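Local coordinates for protein structure-specific endonuclease subunit SLX4 (Thielavia terrestris, PDB 6SEI) that probably acts, through the longer protein whose C-terminal part this chain is, as regulatory subunit of the SLX1-SLX4 endonuclease that cuts branched DNA in repair and recombination, at residues B[18-23]-B[80-85]; B[25-30]-B[57-62]; B[51-56]-B[88-93]. All coordinates share one frame; numbering follows the deposited sequence.

Interaction 1 of 3, residues B[18-23]-B[80-85]; sequences SLFRYI and KKWCES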
loop_
_atom_site.group_PDB
_atom_site.type_symbol
_atom_site.label_atom_id
_atom_site.label_comp_id
_atom_site.label_asym_id
_atom_site.label_seq_id
_atom_site.Cartn_x
_atom_site.Cartn_y
_atom_site.Cartn_z
ATOM N N SER B 18 11.180 -1.687 -39.807
ATOM C CA SER B 18 11.980 -1.947 -40.999
ATOM C C SER B 18 12.686 -0.685 -41.479
ATOM O O SER B 18 13.817 -0.750 -41.974
ATOM C CB SER B 18 11.101 -2.527 -42.106
ATOM O OG SER B 18 11.892 -3.048 -43.161
ATOM N N LEU B 19 12.034 0.473 -41.348
ATOM C CA LEU B 19 12.695 1.728 -41.692
ATOM C C LEU B 19 13.914 1.961 -40.812
ATOM O O LEU B 19 14.965 2.405 -41.292
ATOM C CB LEU B 19 11.718 2.895 -41.563
ATOM C CG LEU B 19 12.350 4.276 -41.760
ATOM C CD1 LEU B 19 12.688 4.504 -43.220
ATOM C CD2 LEU B 19 11.444 5.380 -41.236
ATOM N N PHE B 20 13.795 1.660 -39.518
ATOM C CA PHE B 20 14.905 1.882 -38.600
ATOM C C PHE B 20 16.058 0.926 -38.874
ATOM O O PHE B 20 17.213 1.251 -38.578
ATOM C CB PHE B 20 14.421 1.746 -37.154
ATOM C CG PHE B 20 13.614 2.925 -36.663
ATOM C CD1 PHE B 20 13.170 3.903 -37.542
ATOM C CD2 PHE B 20 13.300 3.052 -35.321
ATOM C CE1 PHE B 20 12.429 4.981 -37.089
ATOM C CE2 PHE B 20 12.560 4.129 -34.863
ATOM C CZ PHE B 20 12.125 5.095 -35.749
ATOM N N ARG B 21 15.770 -0.252 -39.434
ATOM C CA ARG B 21 16.839 -1.171 -39.812
ATOM C C ARG B 21 17.633 -0.629 -40.994
ATOM O O ARG B 21 18.850 -0.829 -41.075
ATOM C CB ARG B 21 16.264 -2.548 -40.142
ATOM C CG ARG B 21 15.998 -3.423 -38.929
ATOM C CD ARG B 21 15.802 -4.879 -39.332
ATOM N NE ARG B 21 14.400 -5.289 -39.275
ATOM C CZ ARG B 21 13.887 -6.078 -38.335
ATOM N NH1 ARG B 21 12.599 -6.399 -38.361
ATOM N NH2 ARG B 21 14.664 -6.545 -37.365
ATOM N N TYR B 22 16.957 0.060 -41.920
ATOM C CA TYR B 22 17.654 0.687 -43.040
ATOM C C TYR B 22 18.519 1.849 -42.571
ATOM O O TYR B 22 19.619 2.058 -43.093
ATOM C CB TYR B 22 16.650 1.166 -44.087
ATOM C CG TYR B 22 16.149 0.085 -45.018
ATOM C CD1 TYR B 22 17.020 -0.594 -45.858
ATOM C CD2 TYR B 22 14.803 -0.247 -45.061
ATOM C CE1 TYR B 22 16.562 -1.581 -46.713
ATOM C CE2 TYR B 22 14.335 -1.230 -45.911
ATOM C CZ TYR B 22 15.217 -1.894 -46.734
ATOM O OH TYR B 22 14.749 -2.873 -47.580
ATOM N N ILE B 23 18.036 2.627 -41.599
ATOM C CA ILE B 23 18.839 3.724 -41.069
ATOM C C ILE B 23 20.048 3.182 -40.320
ATOM O O ILE B 23 21.171 3.679 -40.478
ATOM C CB ILE B 23 17.987 4.636 -40.168
ATOM C CG1 ILE B 23 16.781 5.181 -40.929
ATOM C CG2 ILE B 23 18.827 5.780 -39.622
ATOM C CD1 ILE B 23 15.786 5.880 -40.040
ATOM N N LYS B 80 14.668 11.401 -35.647
ATOM C CA LYS B 80 14.654 11.696 -34.218
ATOM C C LYS B 80 14.118 10.514 -33.421
ATOM O O LYS B 80 14.689 10.137 -32.392
ATOM C CB LYS B 80 13.825 12.952 -33.940
ATOM C CG LYS B 80 13.877 13.390 -32.485
ATOM C CD LYS B 80 12.821 14.430 -32.152
ATOM C CE LYS B 80 12.652 14.555 -30.642
ATOM N NZ LYS B 80 11.337 15.135 -30.260
ATOM N N LYS B 81 13.010 9.922 -33.879
ATOM C CA LYS B 81 12.507 8.698 -33.261
ATOM C C LYS B 81 13.592 7.630 -33.196
ATOM O O LYS B 81 13.772 6.974 -32.165
ATOM C CB LYS B 81 11.301 8.171 -34.038
ATOM C CG LYS B 81 9.999 8.911 -33.796
ATOM C CD LYS B 81 8.860 8.227 -34.547
ATOM C CE LYS B 81 7.503 8.790 -34.147
ATOM N NZ LYS B 81 6.378 8.029 -34.767
ATOM N N TRP B 82 14.329 7.452 -34.298
ATOM C CA TRP B 82 15.362 6.421 -34.355
ATOM C C TRP B 82 16.438 6.660 -33.306
ATOM O O TRP B 82 16.837 5.736 -32.589
ATOM C CB TRP B 82 15.982 6.375 -35.754
ATOM C CG TRP B 82 17.042 5.318 -35.910
ATOM C CD1 TRP B 82 16.852 4.008 -36.257
ATOM C CD2 TRP B 82 18.457 5.480 -35.720
ATOM N NE1 TRP B 82 18.059 3.348 -36.294
ATOM C CE2 TRP B 82 19.058 4.228 -35.968
ATOM C CE3 TRP B 82 19.271 6.560 -35.365
ATOM C CZ2 TRP B 82 20.432 4.030 -35.874
ATOM C CZ3 TRP B 82 20.636 6.360 -35.271
ATOM C CH2 TRP B 82 21.203 5.105 -35.527
ATOM N N CYS B 83 16.917 7.902 -33.197
ATOM C CA CYS B 83 17.963 8.213 -32.228
ATOM C C CYS B 83 17.497 7.923 -30.809
ATOM O O CYS B 83 18.216 7.301 -30.019
ATOM C CB CYS B 83 18.378 9.677 -32.353
ATOM S SG CYS B 83 19.307 10.076 -33.841
ATOM N N GLU B 84 16.285 8.370 -30.469
ATOM C CA GLU B 84 15.774 8.153 -29.121
ATOM C C GLU B 84 15.595 6.672 -28.832
ATOM O O GLU B 84 15.836 6.218 -27.708
ATOM C CB GLU B 84 14.462 8.905 -28.940
ATOM C CG GLU B 84 14.595 10.386 -29.191
ATOM C CD GLU B 84 13.448 11.169 -28.608
ATOM O OE1 GLU B 84 12.331 10.609 -28.532
ATOM O OE2 GLU B 84 13.665 12.338 -28.219
ATOM N N SER B 85 15.181 5.896 -29.835
ATOM C CA SER B 85 15.112 4.453 -29.655
ATOM C C SER B 85 16.488 3.834 -29.441
ATOM O O SER B 85 16.578 2.759 -28.838
ATOM C CB SER B 85 14.409 3.804 -30.854
ATOM O OG SER B 85 15.281 3.647 -31.956
#
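Phe20 and Trp82 meet as an edge-to-face aromatic pair where helices 12-29 and 76-85 cross. The edge of the indole points at the phenyl face, with the planes at 86°, and the centroid of the Trp82 five-membered ring lies 5.0 Å from the centroid of the Phe20 ring. Indole atom CD1 of Trp82 comes within 3.4 Å of Phe20 CG.

CH-pi contacts extend the stack. Trp82 CB stands almost on the normal of the Phe20 ring, 3.9 Å from its centroid. The indole in turn receives Ile23 CG2 over the face of its five-membered ring; CG lies anti to the backbone N in Trp82 (chi1 -179°), which carries the indole across to helix 12-29. Apolar packing at the rim of the phenyl ring comes from Lys81, whose CB sits 3.6 Å from Phe20 CZ, while the amino end of the lysine leads off.

Polar contacts are few. Trp82 NE1 makes a weak, bent bond to Phe20 O at 3.2 Å; its stronger partner is Thr24 OG1, one turn along. Ser85 OG donates to Trp82 O at 2.7 Å and lies obliquely beside the Phe20 ring. An alanine in place of Phe20 would remove the phenyl face that receives Trp82 CB and CD1, and would probably open a gap beside the indole.

Trp82 and Ser85 also pack on apolar side chains of another protein. With its axes 81° apart, the crossing is a near-perpendicular helix packing within a small helical domain whose sequence family belongs to the helix-turn-helix clan.

Interaction 2 of 3, residues B[25-30]-B[57-62]; sequences QAVVTA and TAWLNS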
loop_
_atom_site.group_PDB
_atom_site.type_symbol
_atom_site.label_atom_id
_atom_site.label_comp_id
_atom_site.label_asym_id
_atom_site.label_seq_id
_atom_site.Cartn_x
_atom_site.Cartn_y
_atom_site.Cartn_z
ATOM N N GLN B 25 21.642 0.258 -40.704
ATOM C CA GLN B 25 22.624 -0.270 -41.644
ATOM C C GLN B 25 23.321 0.850 -42.405
ATOM O O GLN B 25 24.528 0.778 -42.659
ATOM C CB GLN B 25 21.957 -1.246 -42.609
ATOM C CG GLN B 25 22.854 -2.395 -43.036
ATOM C CD GLN B 25 22.885 -3.529 -42.017
ATOM O OE1 GLN B 25 23.307 -3.348 -40.870
ATOM N NE2 GLN B 25 22.433 -4.709 -42.436
ATOM N N ALA B 26 22.584 1.905 -42.760
ATOM C CA ALA B 26 23.194 3.029 -43.461
ATOM C C ALA B 26 24.289 3.672 -42.617
ATOM O O ALA B 26 25.409 3.896 -43.094
ATOM C CB ALA B 26 22.124 4.056 -43.841
ATOM N N VAL B 27 23.981 3.970 -41.352
ATOM C CA VAL B 27 24.965 4.566 -40.452
ATOM C C VAL B 27 26.123 3.602 -40.213
ATOM O O VAL B 27 27.297 3.971 -40.322
ATOM C CB VAL B 27 24.295 4.972 -39.126
ATOM C CG1 VAL B 27 25.318 5.533 -38.153
ATOM C CG2 VAL B 27 23.175 5.970 -39.369
ATOM N N VAL B 28 25.802 2.345 -39.906
ATOM C CA VAL B 28 26.789 1.411 -39.372
ATOM C C VAL B 28 27.809 0.993 -40.429
ATOM O O VAL B 28 28.995 0.817 -40.119
ATOM C CB VAL B 28 26.053 0.200 -38.765
ATOM C CG1 VAL B 28 26.921 -1.039 -38.773
ATOM C CG2 VAL B 28 25.598 0.520 -37.354
ATOM N N THR B 29 27.384 0.839 -41.682
ATOM C CA THR B 29 28.239 0.281 -42.722
ATOM C C THR B 29 28.988 1.338 -43.527
ATOM O O THR B 29 29.741 0.980 -44.439
ATOM C CB THR B 29 27.415 -0.596 -43.671
ATOM O OG1 THR B 29 26.474 0.217 -44.382
ATOM C CG2 THR B 29 26.668 -1.667 -42.894
ATOM N N ALA B 30 28.801 2.618 -43.227
ATOM C CA ALA B 30 29.583 3.639 -43.900
ATOM C C ALA B 30 31.054 3.507 -43.503
ATOM O O ALA B 30 31.365 3.063 -42.394
ATOM C CB ALA B 30 29.066 5.030 -43.547
ATOM N N THR B 57 19.890 13.773 -40.958
ATOM C CA THR B 57 18.749 13.610 -41.853
ATOM C C THR B 57 19.153 13.850 -43.302
ATOM O O THR B 57 18.850 13.041 -44.187
ATOM C CB THR B 57 17.624 14.561 -41.444
ATOM O OG1 THR B 57 17.410 14.468 -40.033
ATOM C CG2 THR B 57 16.334 14.218 -42.176
ATOM N N ALA B 58 19.841 14.964 -43.562
ATOM C CA ALA B 58 20.269 15.270 -44.922
ATOM C C ALA B 58 21.251 14.227 -45.440
ATOM O O ALA B 58 21.217 13.865 -46.622
ATOM C CB ALA B 58 20.894 16.664 -44.971
ATOM N N TRP B 59 22.125 13.724 -44.564
ATOM C CA TRP B 59 23.135 12.755 -44.985
ATOM C C TRP B 59 22.501 11.438 -45.417
ATOM O O TRP B 59 22.961 10.808 -46.376
ATOM C CB TRP B 59 24.132 12.526 -43.851
ATOM C CG TRP B 59 25.236 11.573 -44.184
ATOM C CD1 TRP B 59 26.351 11.837 -44.924
ATOM C CD2 TRP B 59 25.342 10.202 -43.774
ATOM N NE1 TRP B 59 27.143 10.715 -45.006
ATOM C CE2 TRP B 59 26.546 9.698 -44.309
ATOM C CE3 TRP B 59 24.536 9.353 -43.010
ATOM C CZ2 TRP B 59 26.962 8.385 -44.104
ATOM C CZ3 TRP B 59 24.951 8.046 -42.809
ATOM C CH2 TRP B 59 26.156 7.577 -43.349
ATOM N N LEU B 60 21.448 11.004 -44.721
ATOM C CA LEU B 60 20.800 9.742 -45.064
ATOM C C LEU B 60 20.079 9.825 -46.404
ATOM O O LEU B 60 20.025 8.834 -47.141
ATOM C CB LEU B 60 19.823 9.337 -43.962
ATOM C CG LEU B 60 20.416 8.959 -42.602
ATOM C CD1 LEU B 60 19.391 9.154 -41.498
ATOM C CD2 LEU B 60 20.922 7.525 -42.610
ATOM N N ASN B 61 19.525 10.986 -46.737
ATOM C CA ASN B 61 18.787 11.165 -47.979
ATOM C C ASN B 61 19.675 11.573 -49.145
ATOM O O ASN B 61 19.162 11.786 -50.248
ATOM C CB ASN B 61 17.679 12.205 -47.787
ATOM C CG ASN B 61 16.671 11.791 -46.738
ATOM O OD1 ASN B 61 16.276 10.627 -46.666
ATOM N ND2 ASN B 61 16.248 12.745 -45.913
ATOM N N SER B 62 20.987 11.689 -48.931
ATOM C CA SER B 62 21.934 12.055 -49.977
ATOM C C SER B 62 22.631 10.839 -50.581
ATOM O O SER B 62 23.795 10.929 -50.987
ATOM C CB SER B 62 22.970 13.039 -49.433
ATOM O OG SER B 62 22.379 14.282 -49.107
#
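Ala26, Val27 and Ala30 meet Trp59 and Leu60 at a second near-perpendicular helix crossing of the compact helical domain, where the C-terminal end of helix 12-29 faces helix 53-67. The axes of the two segments are 91° apart and approach to 11.0 Å, with Ala26 and Leu60 the nearest residues by CA.

Trp59 presents the rim of its six-membered ring, not a face. CH2 of Trp59 lies 3.9 Å from Ala30 CB, which sits in the plane of the indole, and 3.8 Å from Ala26 O. The neighbouring corner, CZ3, lies 4.2 Å from Val27 CA. Trp59 holds its indole opposite its own backbone N about the CA-CB bond (chi1 -179°), which brings this rim against the last turn of helix 12-29. Trp41 meets the same indole with ring planes inclined at about 55°.

Leu60 supplies the rest of the contact on its helix through one branch. Its CD2 lies 3.9 Å from Ala26 CB and 4.2 Å from Val27 CG2, and so touches both helix positions, while Val79 of helix 76-85 also packs on this leucine. Met45 of helix 41-46 packs on Val27, so the apolar layer continues beyond the two segments; His42 touches this valine too.

The carbonyl of Ala26, although beside the indole rim, accepts a hydrogen bond from Arg67 NH2, and the same nitrogen bonds Thr29 OG1. Thr29 OG1 also donates to Gln25 O, which receives Thr29 N from the opposite face of its plane.

Between the two segments themselves the attraction is therefore that of methyl groups and a ring edge in a buried setting, resting on shape and dispersion, while the carbonyls of Ala26 and Gln25 at this end of helix 12-29 are met by Arg67 and by Thr29.

Interaction 3 of 3, residues B[51-56]-B[88-93]; sequences IILEDL and VCCLWR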
loop_
_atom_site.group_PDB
_atom_site.type_symbol
_atom_site.label_atom_id
_atom_site.label_comp_id
_atom_site.label_asym_id
_atom_site.label_seq_id
_atom_site.Cartn_x
_atom_site.Cartn_y
_atom_site.Cartn_z
ATOM N N ILE B 51 23.767 14.728 -31.685
ATOM C CA ILE B 51 23.524 14.563 -33.114
ATOM C C ILE B 51 22.566 15.650 -33.586
ATOM O O ILE B 51 21.395 15.675 -33.198
ATOM C CB ILE B 51 22.971 13.167 -33.421
ATOM C CG1 ILE B 51 23.981 12.097 -33.005
ATOM C CG2 ILE B 51 22.623 13.038 -34.895
ATOM C CD1 ILE B 51 25.357 12.297 -33.595
ATOM N N ILE B 52 23.058 16.550 -34.434
ATOM C CA ILE B 52 22.178 17.534 -35.052
ATOM C C ILE B 52 21.336 16.820 -36.103
ATOM O O ILE B 52 21.867 16.266 -37.075
ATOM C CB ILE B 52 22.981 18.696 -35.649
ATOM C CG1 ILE B 52 23.475 19.615 -34.529
ATOM C CG2 ILE B 52 22.131 19.475 -36.638
ATOM C CD1 ILE B 52 24.705 20.415 -34.888
ATOM N N LEU B 53 20.015 16.830 -35.904
ATOM C CA LEU B 53 19.127 15.944 -36.651
ATOM C C LEU B 53 19.122 16.265 -38.140
ATOM O O LEU B 53 19.312 15.374 -38.974
ATOM C CB LEU B 53 17.714 16.024 -36.078
ATOM C CG LEU B 53 17.557 15.408 -34.689
ATOM C CD1 LEU B 53 16.372 16.004 -33.956
ATOM C CD2 LEU B 53 17.428 13.896 -34.803
ATOM N N GLU B 54 18.900 17.530 -38.499
ATOM C CA GLU B 54 18.827 17.883 -39.913
ATOM C C GLU B 54 20.134 17.608 -40.643
ATOM O O GLU B 54 20.131 17.492 -41.872
ATOM C CB GLU B 54 18.433 19.353 -40.072
ATOM C CG GLU B 54 17.162 19.740 -39.321
ATOM C CD GLU B 54 17.441 20.204 -37.902
ATOM O OE1 GLU B 54 18.580 20.011 -37.422
ATOM O OE2 GLU B 54 16.523 20.765 -37.267
ATOM N N ASP B 55 21.245 17.492 -39.916
ATOM C CA ASP B 55 22.512 17.115 -40.531
ATOM C C ASP B 55 22.543 15.629 -40.868
ATOM O O ASP B 55 22.832 15.250 -42.007
ATOM C CB ASP B 55 23.670 17.481 -39.607
ATOM C CG ASP B 55 23.953 18.964 -39.594
ATOM O OD1 ASP B 55 23.398 19.680 -40.455
ATOM O OD2 ASP B 55 24.728 19.416 -38.727
ATOM N N LEU B 56 22.256 14.771 -39.886
ATOM C CA LEU B 56 22.163 13.343 -40.174
ATOM C C LEU B 56 21.005 13.052 -41.120
ATOM O O LEU B 56 21.112 12.183 -41.994
ATOM C CB LEU B 56 22.011 12.545 -38.878
ATOM C CG LEU B 56 21.836 11.035 -39.073
ATOM C CD1 LEU B 56 23.110 10.411 -39.624
ATOM C CD2 LEU B 56 21.409 10.353 -37.783
ATOM N N VAL B 88 20.755 7.380 -28.670
ATOM C CA VAL B 88 21.623 8.354 -29.316
ATOM C C VAL B 88 21.066 9.748 -29.050
ATOM O O VAL B 88 19.926 10.057 -29.415
ATOM C CB VAL B 88 21.750 8.074 -30.819
ATOM C CG1 VAL B 88 22.600 9.138 -31.487
ATOM C CG2 VAL B 88 22.353 6.695 -31.045
ATOM N N CYS B 89 21.867 10.581 -28.393
ATOM C CA CYS B 89 21.465 11.929 -28.023
ATOM C C CYS B 89 21.467 12.841 -29.242
ATOM O O CYS B 89 22.468 12.925 -29.962
ATOM C CB CYS B 89 22.420 12.457 -26.953
ATOM S SG CYS B 89 22.312 14.206 -26.552
ATOM N N CYS B 90 20.354 13.545 -29.456
ATOM C CA CYS B 90 20.191 14.388 -30.631
ATOM C C CYS B 90 19.572 15.727 -30.245
ATOM O O CYS B 90 19.139 15.940 -29.110
ATOM C CB CYS B 90 19.336 13.694 -31.699
ATOM S SG CYS B 90 17.805 12.988 -31.068
ATOM N N LEU B 91 19.540 16.642 -31.216
ATOM C CA LEU B 91 18.950 17.958 -31.015
ATOM C C LEU B 91 18.538 18.543 -32.361
ATOM O O LEU B 91 19.015 18.123 -33.419
ATOM C CB LEU B 91 19.920 18.901 -30.294
ATOM C CG LEU B 91 21.250 19.188 -30.995
ATOM C CD1 LEU B 91 21.229 20.541 -31.696
ATOM C CD2 LEU B 91 22.404 19.117 -30.008
ATOM N N TRP B 92 17.636 19.520 -32.300
ATOM C CA TRP B 92 17.265 20.309 -33.464
ATOM C C TRP B 92 18.202 21.500 -33.592
ATOM O O TRP B 92 18.582 22.115 -32.592
ATOM C CB TRP B 92 15.823 20.805 -33.354
ATOM C CG TRP B 92 14.804 19.723 -33.254
ATOM C CD1 TRP B 92 14.205 19.267 -32.119
ATOM C CD2 TRP B 92 14.248 18.966 -34.335
ATOM N NE1 TRP B 92 13.314 18.268 -32.424
ATOM C CE2 TRP B 92 13.322 18.063 -33.778
ATOM C CE3 TRP B 92 14.447 18.961 -35.719
ATOM C CZ2 TRP B 92 12.596 17.164 -34.557
ATOM C CZ3 TRP B 92 13.725 18.067 -36.490
ATOM C CH2 TRP B 92 12.810 17.181 -35.907
ATOM N N ARG B 93 18.566 21.828 -34.826
ATOM C CA ARG B 93 19.446 22.962 -35.078
ATOM C C ARG B 93 18.704 24.284 -34.896
ATOM O O ARG B 93 19.031 25.079 -34.013
ATOM C CB ARG B 93 20.035 22.879 -36.485
ATOM C CG ARG B 93 20.995 24.004 -36.820
ATOM C CD ARG B 93 21.689 23.744 -38.140
ATOM N NE ARG B 93 20.739 23.338 -39.170
ATOM C CZ ARG B 93 20.950 22.340 -40.022
ATOM N NH1 ARG B 93 22.081 21.648 -39.961
ATOM N NH2 ARG B 93 20.032 22.036 -40.932
#
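Ile51 and Cys90 form the first bridge of a short parallel two-stranded sheet, followed by Ile52 with Leu91, at the point where strand 51-52 turns into helix 53-67. The backbone polar groups are paired in the alternating parallel pattern. Ile51 N donates to Cys89 O at 2.8 Å, and Ile51 O accepts from Leu91 N at 2.9 Å, so that this one residue brackets Cys90.

Leu91 brackets Ile52 in the same manner, its carbonyl accepting Leu53 N at 3.0 Å, with a C=O...N angle of 174°. Ile52 is the N-cap residue, so the strand carbonyl satisfies an N-H of the first helical turn that has no acceptor within the helix.

Two residues beyond Leu91, the donor Arg93 N is taken up by a side chain. It bonds Glu54 OE1 on its syn lone pair at 3.2 Å and OE2 more weakly; the bend of Glu54 at chi2 (89°) turns the carboxylate toward the backbone of Arg93. Arg93 NH1 forms a salt bridge with Asp55 OD1, modelled too close for its exact length to be trusted. Glu54 OE1 also lies over the guanidinium face, where no N-H points at it and its effect is probably only that of opposite charge. Trp92 NE1 makes a weak hydrogen bond to the backbone of another protein, whose basic side chain also forms a cation-pi contact with the indole.

Apolar side chains fill in around the bonds: Ile51 CG1 meets Val88 CG1, and Leu53 CD2 rests on Cys90 CB at 3.6 Å. The other leucine methyl, CD1, sits over the face of the Trp92 six-membered ring, 3.7 Å from its centroid.

Overall arrangement
Interaction 2 is the most buried of the three and relies on methyl groups and an indole rim, whereas interactions 1 and 3 are partly buried and mix apolar packing with polar bonds. Interactions 1 and 2 share helix 12-29, which crosses helix 76-85 and helix 53-67 in turn; they join where Ile23 CG2 packs on Leu60 CD1 at 3.9 Å. Interaction 3 shares helix 53-67 with interaction 2, but works through strand bonds and charges at the edge of the domain. It touches interaction 1 through Lys80, which packs on Leu53 and Trp92, and through Cys83, which packs on Cys90 and whose carbonyl probably accepts Val88 N. Another protein approaches all three, most extensively at interactions 1 and 3.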